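Local atomic coordinates of probable acrylyl-CoA reductase AcuI (Escherichia coli, PDB entry 1O89), a protein that probably catalyses the NADPH-dependent reduction of acrylyl-CoA to propanoyl-CoA and forms a homodimer. Residues Arg97-Val111 with Arg124-Gly136. Numbering follows the deposited sequence.
Sequences RFHAGQEVLLTGWGV and RVKGDWLVAMPQG
L105 and V131 form a hydrogen-bonded antiparallel pair in the GroES-like domain of this zinc-containing alcohol dehydrogenase family member. Strand 131-132 lies along one edge of strand 103-107, while strand 85-93 pairs with the other. L105 N donates to V131 O at 2.9 Å, and V131 N returns a bond to L105 O. Two residues along, M133 N donates to E103 O. At T107 a water takes over: it accepts from T107 N and donates to W129 O.

W109 lies over W129. Its CB sits above the W129 five-membered ring, 3.7 Å from the centroid, as a CH-pi contact. W109 CG and CD2 follow over W129 CD1, with W109 CD2 3.3 Å from it. The two five-membered rings make an offset stack with planes 11° apart. W109 CD1 meets W129 CB, and W109 NE1 lies 3.3 Å from W129 O. In the six-membered ring, W109 CE3 lies 3.6 Å from W129 NE1, while W109 CZ2 only comes within 4.1 Å of D128 O. K126 CB covers the opposite face of W129. With an alanine in place of W109, the W129 ring is likely to lose its stacking partner on that face and be freer to turn.

With CG beside the backbone N (chi1 -65°), the F98 ring is set against L130, whose CD1 stands over the ring centre, a CH-pi contact 4.3 Å from the centroid. R97 NH2 makes a salt bridge to D128 OD1 at 2.8 Å, with the guanidinium and carboxylate planes at about a right angle.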
ATOM      1  N   ARG A  97     -10.351 -14.217 -31.381  1.00 91.42           N
ATOM      2  CA  ARG A  97     -11.262 -14.604 -30.299  1.00 89.51           C
ATOM      3  C   ARG A  97     -12.591 -13.832 -30.230  1.00 83.49           C
ATOM      4  O   ARG A  97     -13.427 -14.131 -29.379  1.00 81.99           O
ATOM      5  CB  ARG A  97     -10.539 -14.562 -28.944  1.00 88.99           C
ATOM      6  CG  ARG A  97     -10.071 -13.187 -28.498  1.00 85.36           C
ATOM      7  CD  ARG A  97      -8.567 -13.111 -28.209  1.00 89.37           C
ATOM      8  NE  ARG A  97      -8.181 -11.743 -27.850  1.00 86.30           N
ATOM      9  CZ  ARG A  97      -7.310 -11.405 -26.902  1.00 86.74           C
ATOM     10  NH1 ARG A  97      -6.673 -12.320 -26.175  1.00 91.17           N
ATOM     11  NH2 ARG A  97      -7.067 -10.120 -26.682  1.00 83.90           N
ATOM     12  N   PHE A  98     -12.785 -12.857 -31.114  1.00 80.57           N
ATOM     13  CA  PHE A  98     -14.063 -12.152 -31.229  1.00 76.10           C
ATOM     14  C   PHE A  98     -14.703 -12.386 -32.594  1.00 78.88           C
ATOM     15  O   PHE A  98     -14.031 -12.323 -33.626  1.00 81.41           O
ATOM     16  CB  PHE A  98     -13.885 -10.653 -30.980  1.00 70.86           C
ATOM     17  CG  PHE A  98     -13.449 -10.330 -29.588  1.00 67.73           C
ATOM     18  CD1 PHE A  98     -14.362 -10.336 -28.545  1.00 65.36           C
ATOM     19  CD2 PHE A  98     -12.121 -10.051 -29.311  1.00 68.37           C
ATOM     20  CE1 PHE A  98     -13.956 -10.065 -27.248  1.00 63.33           C
ATOM     21  CE2 PHE A  98     -11.712  -9.769 -28.016  1.00 66.71           C
ATOM     22  CZ  PHE A  98     -12.631  -9.777 -26.985  1.00 63.94           C
ATOM     23  N   HIS A  99     -16.007 -12.656 -32.580  1.00 78.57           N
ATOM     24  CA  HIS A  99     -16.769 -12.948 -33.788  1.00 82.08           C
ATOM     25  C   HIS A  99     -17.964 -12.010 -33.913  1.00 78.28           C
ATOM     26  O   HIS A  99     -18.485 -11.513 -32.908  1.00 73.72           O
ATOM     27  CB  HIS A  99     -17.241 -14.411 -33.779  1.00 87.60           C
ATOM     28  CG  HIS A  99     -18.102 -14.766 -32.604  1.00 87.28           C
ATOM     29  ND1 HIS A  99     -17.579 -15.130 -31.379  1.00 87.67           N
ATOM     30  CD2 HIS A  99     -19.449 -14.809 -32.463  1.00 88.05           C
ATOM     31  CE1 HIS A  99     -18.567 -15.379 -30.536  1.00 86.55           C
ATOM     32  NE2 HIS A  99     -19.711 -15.188 -31.168  1.00 86.75           N
ATOM     33  N   ALA A 100     -18.394 -11.779 -35.153  1.00 80.36           N
ATOM     34  CA  ALA A 100     -19.574 -10.971 -35.443  1.00 78.33           C
ATOM     35  C   ALA A 100     -20.805 -11.459 -34.669  1.00 78.19           C
ATOM     36  O   ALA A 100     -21.084 -12.659 -34.632  1.00 82.08           O
ATOM     37  CB  ALA A 100     -19.861 -10.992 -36.943  1.00 82.87           C
ATOM     38  N   GLY A 101     -21.531 -10.529 -34.049  1.00 74.01           N
ATOM     39  CA  GLY A 101     -22.728 -10.852 -33.286  1.00 74.00           C
ATOM     40  C   GLY A 101     -22.511 -11.054 -31.789  1.00 71.00           C
ATOM     41  O   GLY A 101     -23.471 -11.053 -31.023  1.00 69.88           O
ATOM     42  N   GLN A 102     -21.257 -11.220 -31.374  1.00 70.09           N
ATOM     43  CA  GLN A 102     -20.914 -11.448 -29.969  1.00 68.17           C
ATOM     44  C   GLN A 102     -21.080 -10.188 -29.122  1.00 63.78           C
ATOM     45  O   GLN A 102     -20.510  -9.141 -29.441  1.00 61.33           O
ATOM     46  CB  GLN A 102     -19.464 -11.901 -29.874  1.00 68.95           C
ATOM     47  CG  GLN A 102     -18.992 -12.248 -28.489  1.00 67.27           C
ATOM     48  CD  GLN A 102     -17.540 -12.711 -28.472  1.00 69.56           C
ATOM     49  OE1 GLN A 102     -16.827 -12.582 -29.465  1.00 69.84           O
ATOM     50  NE2 GLN A 102     -17.103 -13.246 -27.342  1.00 71.20           N
ATOM     51  N   GLU A 103     -21.831 -10.287 -28.032  1.00 63.31           N
ATOM     52  CA  GLU A 103     -21.909  -9.164 -27.109  1.00 60.38           C
ATOM     53  C   GLU A 103     -20.620  -9.026 -26.285  1.00 58.67           C
ATOM     54  O   GLU A 103     -20.038 -10.015 -25.823  1.00 60.92           O
ATOM     55  CB  GLU A 103     -23.168  -9.163 -26.223  1.00 60.76           C
ATOM     56  CG  GLU A 103     -23.587 -10.480 -25.587  1.00 66.83           C
ATOM     57  CD  GLU A 103     -25.077 -10.776 -25.743  1.00 72.87           C
ATOM     58  OE1 GLU A 103     -25.806  -9.889 -26.246  1.00 74.84           O
ATOM     59  OE2 GLU A 103     -25.524 -11.902 -25.373  1.00 78.20           O
ATOM     60  N   VAL A 104     -20.179  -7.779 -26.165  1.00 54.85           N
ATOM     61  CA  VAL A 104     -18.980  -7.409 -25.441  1.00 53.54           C
ATOM     62  C   VAL A 104     -19.241  -6.115 -24.667  1.00 50.32           C
ATOM     63  O   VAL A 104     -20.215  -5.403 -24.913  1.00 48.77           O
ATOM     64  CB  VAL A 104     -17.756  -7.202 -26.406  1.00 54.12           C
ATOM     65  CG1 VAL A 104     -17.320  -8.512 -27.031  1.00 57.78           C
ATOM     66  CG2 VAL A 104     -18.057  -6.163 -27.501  1.00 52.55           C
ATOM     67  N   LEU A 105     -18.375  -5.824 -23.711  1.00 50.22           N
ATOM     68  CA  LEU A 105     -18.321  -4.488 -23.129  1.00 48.26           C
ATOM     69  C   LEU A 105     -16.903  -3.973 -23.071  1.00 48.18           C
ATOM     70  O   LEU A 105     -15.938  -4.713 -23.278  1.00 49.85           O
ATOM     71  CB  LEU A 105     -19.029  -4.432 -21.759  1.00 48.17           C
ATOM     72  CG  LEU A 105     -18.538  -4.992 -20.416  1.00 50.52           C
ATOM     73  CD1 LEU A 105     -18.757  -6.473 -20.346  1.00 53.99           C
ATOM     74  CD2 LEU A 105     -17.099  -4.613 -20.010  1.00 50.73           C
ATOM     75  N   LEU A 106     -16.795  -2.682 -22.798  1.00 46.70           N
ATOM     76  CA  LEU A 106     -15.523  -2.021 -22.628  1.00 47.13           C
ATOM     77  C   LEU A 106     -15.673  -0.931 -21.600  1.00 46.80           C
ATOM     78  O   LEU A 106     -16.672  -0.195 -21.620  1.00 46.67           O
ATOM     79  CB  LEU A 106     -15.054  -1.403 -23.950  1.00 46.89           C
ATOM     80  CG  LEU A 106     -13.676  -0.725 -23.865  1.00 47.59           C
ATOM     81  CD1 LEU A 106     -12.874  -0.919 -25.144  1.00 49.07           C
ATOM     82  CD2 LEU A 106     -13.774   0.779 -23.538  1.00 47.21           C
ATOM     83  N   THR A 107     -14.708  -0.859 -20.683  1.00 48.14           N
ATOM     84  CA  THR A 107     -14.442   0.344 -19.894  1.00 48.04           C
ATOM     85  C   THR A 107     -12.949   0.661 -19.932  1.00 49.83           C
ATOM     86  O   THR A 107     -12.117  -0.233 -20.089  1.00 51.06           O
ATOM     87  CB  THR A 107     -14.949   0.201 -18.445  1.00 49.17           C
ATOM     88  OG1 THR A 107     -14.219  -0.826 -17.757  1.00 50.18           O
ATOM     89  CG2 THR A 107     -16.401  -0.302 -18.453  1.00 48.00           C
ATOM     90  N   GLY A 108     -12.629   1.949 -19.826  1.00 50.03           N
ATOM     91  CA  GLY A 108     -11.259   2.420 -19.708  1.00 52.29           C
ATOM     92  C   GLY A 108     -10.408   2.381 -20.974  1.00 52.15           C
ATOM     93  O   GLY A 108     -10.899   2.515 -22.094  1.00 50.02           O
ATOM     94  N   TRP A 109      -9.114   2.211 -20.751  1.00 54.91           N
ATOM     95  CA  TRP A 109      -8.063   2.138 -21.776  1.00 56.25           C
ATOM     96  C   TRP A 109      -7.800   3.460 -22.508  1.00 56.47           C
ATOM     97  O   TRP A 109      -7.051   3.486 -23.464  1.00 57.87           O
ATOM     98  CB  TRP A 109      -8.325   1.004 -22.770  1.00 54.97           C
ATOM     99  CG  TRP A 109      -8.299  -0.370 -22.161  1.00 55.26           C
ATOM    100  CD1 TRP A 109      -9.354  -1.205 -21.999  1.00 54.27           C
ATOM    101  CD2 TRP A 109      -7.161  -1.070 -21.654  1.00 58.90           C
ATOM    102  NE1 TRP A 109      -8.954  -2.380 -21.416  1.00 56.78           N
ATOM    103  CE2 TRP A 109      -7.608  -2.326 -21.195  1.00 59.07           C
ATOM    104  CE3 TRP A 109      -5.800  -0.774 -21.557  1.00 62.08           C
ATOM    105  CZ2 TRP A 109      -6.754  -3.269 -20.649  1.00 62.83           C
ATOM    106  CZ3 TRP A 109      -4.947  -1.715 -20.998  1.00 65.11           C
ATOM    107  CH2 TRP A 109      -5.428  -2.945 -20.554  1.00 65.44           C
ATOM    108  N   GLY A 110      -8.352   4.561 -22.000  1.00 56.61           N
ATOM    109  CA  GLY A 110      -8.269   5.861 -22.650  1.00 56.69           C
ATOM    110  C   GLY A 110      -9.429   6.104 -23.621  1.00 53.62           C
ATOM    111  O   GLY A 110      -9.553   7.188 -24.196  1.00 53.58           O
ATOM    112  N   VAL A 111     -10.279   5.098 -23.802  1.00 51.14           N
ATOM    113  CA  VAL A 111     -11.447   5.214 -24.659  1.00 48.44           C
ATOM    114  C   VAL A 111     -12.372   6.295 -24.100  1.00 48.80           C
ATOM    115  O   VAL A 111     -12.598   6.379 -22.894  1.00 49.46           O
ATOM    116  CB  VAL A 111     -12.178   3.853 -24.792  1.00 46.84           C
ATOM    117  CG1 VAL A 111     -13.408   3.969 -25.660  1.00 44.14           C
ATOM    118  CG2 VAL A 111     -11.230   2.791 -25.371  1.00 47.85           C
ATOM    119  N   ARG A 124     -14.177   1.544 -32.753  1.00 49.60           N
ATOM    120  CA  ARG A 124     -13.101   0.651 -33.187  1.00 52.25           C
ATOM    121  C   ARG A 124     -12.006   0.675 -32.119  1.00 51.86           C
ATOM    122  O   ARG A 124     -11.476   1.733 -31.777  1.00 50.77           O
ATOM    123  CB  ARG A 124     -12.545   1.069 -34.554  1.00 54.66           C
ATOM    124  CG  ARG A 124     -11.648   0.009 -35.208  1.00 59.73           C
ATOM    125  CD  ARG A 124     -11.282   0.242 -36.684  1.00 64.52           C
ATOM    126  NE  ARG A 124     -12.457   0.342 -37.550  1.00 67.57           N
ATOM    127  CZ  ARG A 124     -12.471   0.883 -38.774  1.00 72.38           C
ATOM    128  NH1 ARG A 124     -11.366   1.400 -39.315  1.00 74.51           N
ATOM    129  NH2 ARG A 124     -13.612   0.904 -39.470  1.00 73.85           N
ATOM    130  N   VAL A 125     -11.711  -0.501 -31.586  1.00 52.92           N
ATOM    131  CA  VAL A 125     -10.788  -0.665 -30.482  1.00 53.43           C
ATOM    132  C   VAL A 125      -9.894  -1.883 -30.673  1.00 56.83           C
ATOM    133  O   VAL A 125     -10.129  -2.715 -31.549  1.00 58.65           O
ATOM    134  CB  VAL A 125     -11.561  -0.830 -29.162  1.00 51.96           C
ATOM    135  CG1 VAL A 125     -12.358   0.456 -28.837  1.00 49.18           C
ATOM    136  CG2 VAL A 125     -12.491  -2.050 -29.206  1.00 51.77           C
ATOM    137  N   LYS A 126      -8.854  -1.970 -29.850  1.00 58.51           N
ATOM    138  CA  LYS A 126      -8.028  -3.163 -29.769  1.00 61.92           C
ATOM    139  C   LYS A 126      -8.792  -4.257 -29.020  1.00 60.89           C
ATOM    140  O   LYS A 126      -9.472  -3.979 -28.042  1.00 57.25           O
ATOM    141  CB  LYS A 126      -6.713  -2.852 -29.049  1.00 64.50           C
ATOM    142  CG  LYS A 126      -5.858  -1.808 -29.741  1.00 67.30           C
ATOM    143  CD  LYS A 126      -4.528  -1.618 -29.015  1.00 72.42           C
ATOM    144  CE  LYS A 126      -3.497  -0.906 -29.891  1.00 77.41           C
ATOM    145  NZ  LYS A 126      -3.180   0.481 -29.403  1.00 78.45           N
ATOM    146  N   GLY A 127      -8.660  -5.505 -29.471  1.00 63.93           N
ATOM    147  CA  GLY A 127      -9.383  -6.624 -28.885  1.00 64.01           C
ATOM    148  C   GLY A 127      -8.989  -6.871 -27.446  1.00 64.33           C
ATOM    149  O   GLY A 127      -9.828  -7.273 -26.639  1.00 63.22           O
ATOM    150  N   ASP A 128      -7.720  -6.606 -27.133  1.00 66.33           N
ATOM    151  CA  ASP A 128      -7.187  -6.657 -25.767  1.00 67.59           C
ATOM    152  C   ASP A 128      -7.919  -5.749 -24.776  1.00 63.78           C
ATOM    153  O   ASP A 128      -7.807  -5.939 -23.559  1.00 65.18           O
ATOM    154  CB  ASP A 128      -5.711  -6.233 -25.741  1.00 70.82           C
ATOM    155  CG  ASP A 128      -4.816  -7.106 -26.608  1.00 76.54           C
ATOM    156  OD1 ASP A 128      -4.958  -8.345 -26.580  1.00 79.20           O
ATOM    157  OD2 ASP A 128      -3.916  -6.627 -27.332  1.00 80.86           O
ATOM    158  N   TRP A 129      -8.620  -4.742 -25.291  1.00 60.00           N
ATOM    159  CA  TRP A 129      -9.346  -3.783 -24.460  1.00 56.52           C
ATOM    160  C   TRP A 129     -10.755  -4.224 -24.113  1.00 54.24           C
ATOM    161  O   TRP A 129     -11.357  -3.671 -23.190  1.00 52.62           O
ATOM    162  CB  TRP A 129      -9.434  -2.424 -25.165  1.00 54.06           C
ATOM    163  CG  TRP A 129      -8.140  -1.729 -25.318  1.00 55.26           C
ATOM    164  CD1 TRP A 129      -6.941  -2.089 -24.782  1.00 57.40           C
ATOM    165  CD2 TRP A 129      -7.900  -0.539 -26.077  1.00 55.54           C
ATOM    166  NE1 TRP A 129      -5.974  -1.192 -25.156  1.00 59.31           N
ATOM    167  CE2 TRP A 129      -6.534  -0.235 -25.959  1.00 57.49           C
ATOM    168  CE3 TRP A 129      -8.711   0.308 -26.849  1.00 54.82           C
ATOM    169  CZ2 TRP A 129      -5.954   0.874 -26.574  1.00 59.35           C
ATOM    170  CZ3 TRP A 129      -8.136   1.410 -27.463  1.00 56.54           C
ATOM    171  CH2 TRP A 129      -6.767   1.681 -27.326  1.00 58.44           C
ATOM    172  N   LEU A 130     -11.287  -5.195 -24.853  1.00 54.98           N
ATOM    173  CA  LEU A 130     -12.682  -5.624 -24.673  1.00 53.61           C
ATOM    174  C   LEU A 130     -12.837  -6.746 -23.675  1.00 54.93           C
ATOM    175  O   LEU A 130     -11.921  -7.513 -23.425  1.00 57.85           O
ATOM    176  CB  LEU A 130     -13.297  -6.099 -25.989  1.00 54.23           C
ATOM    177  CG  LEU A 130     -13.457  -5.078 -27.103  1.00 53.76           C
ATOM    178  CD1 LEU A 130     -13.581  -5.821 -28.418  1.00 56.83           C
ATOM    179  CD2 LEU A 130     -14.672  -4.197 -26.870  1.00 51.36           C
ATOM    180  N   VAL A 131     -14.042  -6.851 -23.142  1.00 53.54           N
ATOM    181  CA  VAL A 131     -14.406  -7.939 -22.266  1.00 55.30           C
ATOM    182  C   VAL A 131     -15.596  -8.672 -22.870  1.00 55.22           C
ATOM    183  O   VAL A 131     -16.630  -8.057 -23.167  1.00 52.62           O
ATOM    184  CB  VAL A 131     -14.767  -7.426 -20.859  1.00 54.43           C
ATOM    185  CG1 VAL A 131     -15.150  -8.594 -19.941  1.00 57.22           C
ATOM    186  CG2 VAL A 131     -13.612  -6.633 -20.278  1.00 55.36           C
ATOM    187  N   ALA A 132     -15.447  -9.985 -23.044  1.00 58.10           N
ATOM    188  CA  ALA A 132     -16.558 -10.840 -23.454  1.00 59.34           C
ATOM    189  C   ALA A 132     -17.678 -10.694 -22.434  1.00 57.77           C
ATOM    190  O   ALA A 132     -17.426 -10.754 -21.234  1.00 57.53           O
ATOM    191  CB  ALA A 132     -16.111 -12.290 -23.547  1.00 63.74           C
ATOM    192  N   MET A 133     -18.901 -10.478 -22.916  1.00 56.92           N
ATOM    193  CA  MET A 133     -20.043 -10.251 -22.037  1.00 56.09           C
ATOM    194  C   MET A 133     -20.095 -11.422 -21.076  1.00 59.00           C
ATOM    195  O   MET A 133     -20.247 -12.550 -21.519  1.00 62.42           O
ATOM    196  CB  MET A 133     -21.356 -10.156 -22.829  1.00 56.10           C
ATOM    197  CG  MET A 133     -22.573  -9.692 -22.018  1.00 56.04           C
ATOM    198  SD  MET A 133     -22.448  -7.895 -21.551  1.00 56.33           S
ATOM    199  CE  MET A 133     -22.634  -7.994 -20.058  1.00 56.08           C
ATOM    200  N   PRO A 134     -19.920 -11.174 -19.778  1.00 58.75           N
ATOM    201  CA  PRO A 134     -19.994 -12.253 -18.782  1.00 61.82           C
ATOM    202  C   PRO A 134     -21.397 -12.840 -18.673  1.00 62.91           C
ATOM    203  O   PRO A 134     -22.386 -12.121 -18.873  1.00 59.81           O
ATOM    204  CB  PRO A 134     -19.613 -11.553 -17.468  1.00 60.96           C
ATOM    205  CG  PRO A 134     -19.006 -10.263 -17.860  1.00 57.95           C
ATOM    206  CD  PRO A 134     -19.628  -9.876 -19.144  1.00 56.17           C
ATOM    207  N   GLN A 135     -21.471 -14.130 -18.354  1.00 67.20           N
ATOM    208  CA  GLN A 135     -22.747 -14.801 -18.159  1.00 69.50           C
ATOM    209  C   GLN A 135     -23.504 -14.117 -17.031  1.00 68.26           C
ATOM    210  O   GLN A 135     -22.945 -13.867 -15.966  1.00 68.08           O
ATOM    211  CB  GLN A 135     -22.537 -16.281 -17.810  1.00 74.94           C
ATOM    212  CG  GLN A 135     -21.895 -17.112 -18.927  1.00 78.44           C
ATOM    213  CD  GLN A 135     -22.004 -18.614 -18.683  1.00 85.52           C
ATOM    214  OE1 GLN A 135     -22.740 -19.314 -19.387  1.00 87.51           O
ATOM    215  NE2 GLN A 135     -21.270 -19.114 -17.685  1.00 89.10           N
ATOM    216  N   GLY A 136     -24.774 -13.808 -17.270  1.00 67.75           N
ATOM    217  CA  GLY A 136     -25.608 -13.170 -16.273  1.00 67.35           C
ATOM    218  C   GLY A 136     -25.728 -11.666 -16.436  1.00 63.80           C
ATOM    219  O   GLY A 136     -26.513 -11.040 -15.742  1.00 64.12           O
TER
HETATM  220  O   HOH W   1     -12.643  -2.941 -20.818  1.00 46.81           O